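Local structure of bromoperoxidase A1 (Streptomyces aureofaciens, 1A8Q) at residues Asp7-Asp15 with Ile50-Thr61. The protein brominates organic substrates without a haem or metal cofactor and may be the chlorinating enzyme of 7-chlorotetracycline biosynthesis. Residues are numbered along the deposited sequence; the frame is centred on the assembly and turned at random.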
loop_
_atom_site.group_PDB
_atom_site.type_symbol
_atom_site.label_atom_id
_atom_site.label_comp_id
_atom_site.label_asym_id
_atom_site.label_seq_id
_atom_site.Cartn_x
_atom_site.Cartn_y
_atom_site.Cartn_z
ATOM N N ASP A 7 -4.994 21.660 3.402
ATOM C CA ASP A 7 -4.524 22.429 2.267
ATOM C C ASP A 7 -5.580 22.657 1.191
ATOM O O ASP A 7 -5.216 23.172 0.117
ATOM C CB ASP A 7 -3.416 21.684 1.512
ATOM C CG ASP A 7 -2.199 21.416 2.367
ATOM O OD1 ASP A 7 -1.778 22.352 3.073
ATOM O OD2 ASP A 7 -1.697 20.273 2.287
ATOM N N GLY A 8 -6.791 22.168 1.387
ATOM C CA GLY A 8 -7.844 22.380 0.402
ATOM C C GLY A 8 -7.871 21.282 -0.650
ATOM O O GLY A 8 -8.620 21.405 -1.633
ATOM N N VAL A 9 -7.149 20.197 -0.426
ATOM C CA VAL A 9 -7.120 19.099 -1.400
ATOM C C VAL A 9 -8.336 18.217 -1.161
ATOM O O VAL A 9 -8.684 18.041 0.007
ATOM C CB VAL A 9 -5.815 18.311 -1.269
ATOM C CG1 VAL A 9 -5.801 17.022 -2.065
ATOM C CG2 VAL A 9 -4.688 19.212 -1.818
ATOM N N GLU A 10 -8.958 17.686 -2.206
ATOM C CA GLU A 10 -10.116 16.807 -1.953
ATOM C C GLU A 10 -9.673 15.358 -2.039
ATOM O O GLU A 10 -9.220 14.876 -3.080
ATOM C CB GLU A 10 -11.196 17.111 -3.009
ATOM C CG GLU A 10 -11.798 18.490 -2.782
ATOM C CD GLU A 10 -12.920 18.792 -3.764
ATOM O OE1 GLU A 10 -12.761 18.513 -4.960
ATOM O OE2 GLU A 10 -13.970 19.271 -3.294
ATOM N N ILE A 11 -9.817 14.628 -0.925
ATOM C CA ILE A 11 -9.427 13.211 -0.916
ATOM C C ILE A 11 -10.708 12.391 -1.026
ATOM O O ILE A 11 -11.587 12.517 -0.161
ATOM C CB ILE A 11 -8.697 12.881 0.393
ATOM C CG1 ILE A 11 -7.314 13.586 0.426
ATOM C CG2 ILE A 11 -8.456 11.372 0.587
ATOM C CD1 ILE A 11 -6.366 13.205 -0.685
ATOM N N PHE A 12 -10.797 11.613 -2.094
ATOM C CA PHE A 12 -12.021 10.802 -2.291
ATOM C C PHE A 12 -11.911 9.539 -1.453
ATOM O O PHE A 12 -10.819 8.964 -1.411
ATOM C CB PHE A 12 -12.110 10.388 -3.776
ATOM C CG PHE A 12 -13.377 9.591 -4.066
ATOM C CD1 PHE A 12 -14.569 10.260 -4.316
ATOM C CD2 PHE A 12 -13.321 8.220 -4.100
ATOM C CE1 PHE A 12 -15.715 9.508 -4.593
ATOM C CE2 PHE A 12 -14.480 7.477 -4.351
ATOM C CZ PHE A 12 -15.665 8.136 -4.592
ATOM N N TYR A 13 -13.003 9.011 -0.889
ATOM C CA TYR A 13 -12.881 7.755 -0.168
ATOM C C TYR A 13 -14.235 7.022 -0.185
ATOM O O TYR A 13 -15.262 7.665 -0.384
ATOM C CB TYR A 13 -12.387 7.887 1.303
ATOM C CG TYR A 13 -13.322 8.731 2.158
ATOM C CD1 TYR A 13 -13.349 10.101 2.143
ATOM C CD2 TYR A 13 -14.198 8.036 3.000
ATOM C CE1 TYR A 13 -14.232 10.822 2.931
ATOM C CE2 TYR A 13 -15.077 8.746 3.828
ATOM C CZ TYR A 13 -15.086 10.114 3.774
ATOM O OH TYR A 13 -15.969 10.829 4.556
ATOM N N LYS A 14 -14.123 5.725 -0.012
ATOM C CA LYS A 14 -15.280 4.847 0.196
ATOM C C LYS A 14 -15.424 4.557 1.684
ATOM O O LYS A 14 -14.398 4.428 2.352
ATOM C CB LYS A 14 -14.993 3.505 -0.490
ATOM C CG LYS A 14 -15.096 3.619 -2.015
ATOM C CD LYS A 14 -14.899 2.299 -2.678
ATOM C CE LYS A 14 -13.592 2.077 -3.415
ATOM N NZ LYS A 14 -13.310 3.186 -4.397
ATOM N N ASP A 15 -16.688 4.547 2.183
ATOM C CA ASP A 15 -16.837 4.331 3.644
ATOM C C ASP A 15 -18.050 3.418 3.799
ATOM O O ASP A 15 -19.187 3.890 3.521
ATOM C CB ASP A 15 -17.090 5.685 4.295
ATOM C CG ASP A 15 -17.352 5.666 5.797
ATOM O OD1 ASP A 15 -17.423 4.567 6.340
ATOM O OD2 ASP A 15 -17.473 6.747 6.370
ATOM N N ILE A 50 -12.908 1.465 5.195
ATOM C CA ILE A 50 -12.730 2.753 4.555
ATOM C C ILE A 50 -11.519 2.663 3.630
ATOM O O ILE A 50 -10.502 2.077 3.986
ATOM C CB ILE A 50 -12.449 3.854 5.611
ATOM C CG1 ILE A 50 -13.753 4.174 6.369
ATOM C CG2 ILE A 50 -11.938 5.158 5.011
ATOM C CD1 ILE A 50 -13.502 4.699 7.763
ATOM N N ALA A 51 -11.632 3.243 2.411
ATOM C CA ALA A 51 -10.434 3.201 1.544
ATOM C C ALA A 51 -10.400 4.500 0.741
ATOM O O ALA A 51 -11.337 4.821 0.017
ATOM C CB ALA A 51 -10.407 2.005 0.603
ATOM N N HIS A 52 -9.314 5.267 0.962
ATOM C CA HIS A 52 -9.196 6.569 0.326
ATOM C C HIS A 52 -8.285 6.464 -0.882
ATOM O O HIS A 52 -7.538 5.504 -1.048
ATOM C CB HIS A 52 -8.602 7.653 1.254
ATOM C CG HIS A 52 -7.261 7.287 1.817
ATOM N ND1 HIS A 52 -7.053 6.147 2.544
ATOM C CD2 HIS A 52 -6.048 7.922 1.732
ATOM C CE1 HIS A 52 -5.798 6.070 2.935
ATOM N NE2 HIS A 52 -5.156 7.141 2.463
ATOM N N ASP A 53 -8.399 7.454 -1.772
ATOM C CA ASP A 53 -7.523 7.551 -2.920
ATOM C C ASP A 53 -6.452 8.627 -2.593
ATOM O O ASP A 53 -6.815 9.748 -2.206
ATOM C CB ASP A 53 -8.307 8.086 -4.138
ATOM C CG ASP A 53 -9.327 7.069 -4.679
ATOM O OD1 ASP A 53 -9.340 5.888 -4.295
ATOM O OD2 ASP A 53 -10.122 7.492 -5.557
ATOM N N ARG A 54 -5.204 8.226 -2.719
ATOM C CA ARG A 54 -4.084 9.159 -2.404
ATOM C C ARG A 54 -4.197 10.383 -3.314
ATOM O O ARG A 54 -4.713 10.295 -4.424
ATOM C CB ARG A 54 -2.784 8.406 -2.649
ATOM C CG ARG A 54 -1.497 9.212 -2.341
ATOM C CD ARG A 54 -0.264 8.281 -2.284
ATOM N NE ARG A 54 -0.484 7.363 -1.146
ATOM C CZ ARG A 54 -0.650 6.061 -1.276
ATOM N NH1 ARG A 54 -0.585 5.363 -2.404
ATOM N NH2 ARG A 54 -0.894 5.347 -0.151
ATOM N N ARG A 55 -3.731 11.532 -2.844
ATOM C CA ARG A 55 -3.747 12.752 -3.683
ATOM C C ARG A 55 -3.195 12.399 -5.043
ATOM O O ARG A 55 -2.252 11.654 -5.241
ATOM C CB ARG A 55 -2.910 13.861 -3.018
ATOM C CG ARG A 55 -1.438 13.446 -2.910
ATOM C CD ARG A 55 -0.736 14.309 -1.868
ATOM N NE ARG A 55 -0.639 15.712 -2.203
ATOM C CZ ARG A 55 -1.214 16.748 -1.601
ATOM N NH1 ARG A 55 -2.017 16.742 -0.566
ATOM N NH2 ARG A 55 -0.954 17.965 -2.101
ATOM N N GLY A 56 -3.861 12.966 -6.121
ATOM C CA GLY A 56 -3.357 12.635 -7.454
ATOM C C GLY A 56 -3.632 11.240 -7.984
ATOM O O GLY A 56 -3.088 10.856 -9.013
ATOM N N HIS A 57 -4.527 10.466 -7.342
ATOM C CA HIS A 57 -4.857 9.125 -7.780
ATOM C C HIS A 57 -6.403 9.024 -7.734
ATOM O O HIS A 57 -7.031 9.769 -6.970
ATOM C CB HIS A 57 -4.274 8.055 -6.816
ATOM C CG HIS A 57 -2.763 7.993 -6.747
ATOM N ND1 HIS A 57 -1.971 9.007 -6.243
ATOM C CD2 HIS A 57 -1.936 6.992 -7.122
ATOM C CE1 HIS A 57 -0.703 8.668 -6.346
ATOM N NE2 HIS A 57 -0.647 7.457 -6.898
ATOM N N GLY A 58 -6.908 8.106 -8.516
ATOM C CA GLY A 58 -8.358 7.827 -8.467
ATOM C C GLY A 58 -9.173 9.083 -8.686
ATOM O O GLY A 58 -8.990 9.760 -9.710
ATOM N N HIS A 59 -10.077 9.391 -7.767
ATOM C CA HIS A 59 -10.949 10.546 -7.858
ATOM C C HIS A 59 -10.536 11.653 -6.903
ATOM O O HIS A 59 -11.317 12.602 -6.695
ATOM C CB HIS A 59 -12.401 10.176 -7.484
ATOM C CG HIS A 59 -13.048 9.322 -8.535
ATOM N ND1 HIS A 59 -13.299 9.711 -9.812
ATOM C CD2 HIS A 59 -13.513 8.055 -8.394
ATOM C CE1 HIS A 59 -13.868 8.717 -10.486
ATOM N NE2 HIS A 59 -14.011 7.722 -9.627
ATOM N N SER A 60 -9.311 11.573 -6.352
ATOM C CA SER A 60 -8.885 12.705 -5.518
ATOM C C SER A 60 -8.326 13.846 -6.391
ATOM O O SER A 60 -8.094 13.632 -7.576
ATOM C CB SER A 60 -7.741 12.267 -4.573
ATOM O OG SER A 60 -8.314 11.394 -3.605
ATOM N N THR A 61 -8.147 15.016 -5.813
ATOM C CA THR A 61 -7.647 16.147 -6.671
ATOM C C THR A 61 -6.412 15.764 -7.423
ATOM O O THR A 61 -5.432 15.250 -6.882
ATOM C CB THR A 61 -7.372 17.358 -5.768
ATOM O OG1 THR A 61 -8.493 17.671 -4.971
ATOM C CG2 THR A 61 -7.025 18.614 -6.597
HETATM O O HOH W 1 -3.279 18.292 1.534
HETATM O O HOH W 2 -1.033 20.443 -0.943
HETATM O O HOH W 3 -10.399 19.178 -6.089
HETATM O O HOH W 4 -11.538 4.888 -2.876
HETATM O O HOH W 5 -11.400 4.877 -6.296
#
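Phe12 holds CG anti to its backbone N (chi1 -178°), which lays the ring beside His59. Ser60 has OG beside its own backbone N (chi1 -70°), directed at the strand 10-16. His59 CB sits over one face of the Phe12 ring, 3.6 Å from Phe12 CG. The imidazole turns an edge to the same ring, a T-shaped pair with planes 64° apart. Ser60 OG accepts from Phe12 N at 2.9 Å and donates to Asp53 O at 2.6 Å, so one hydroxyl joins the strand to both ends of the loop. Asp53 N returns a bond to Phe12 O, 2.9 Å long. Asp53 OD2 takes His59 N at 2.9 Å on its anti side, while OD1 meets Gly32 N. Further along, Thr61 OG1 accepts from Glu10 N at 2.8 Å and Thr61 N donates to Glu10 O. Lys14 and Ala51 form an antiparallel hydrogen-bonded pair in the central sheet of the alpha/beta hydrolase fold, where strand 48-52 lies between 10-16 and 21-25. Val9 CG2 touches Arg55 NH1 obliquely at 3.8 Å; Arg55 is salt-bridged to Asp75. Two hydroxyls and backbone N-H groups thus continue the pairing beyond Lys14-Ala51, fixing the 53-61 loop against strand 10-16, while the Asp53 carboxylate braces it from within.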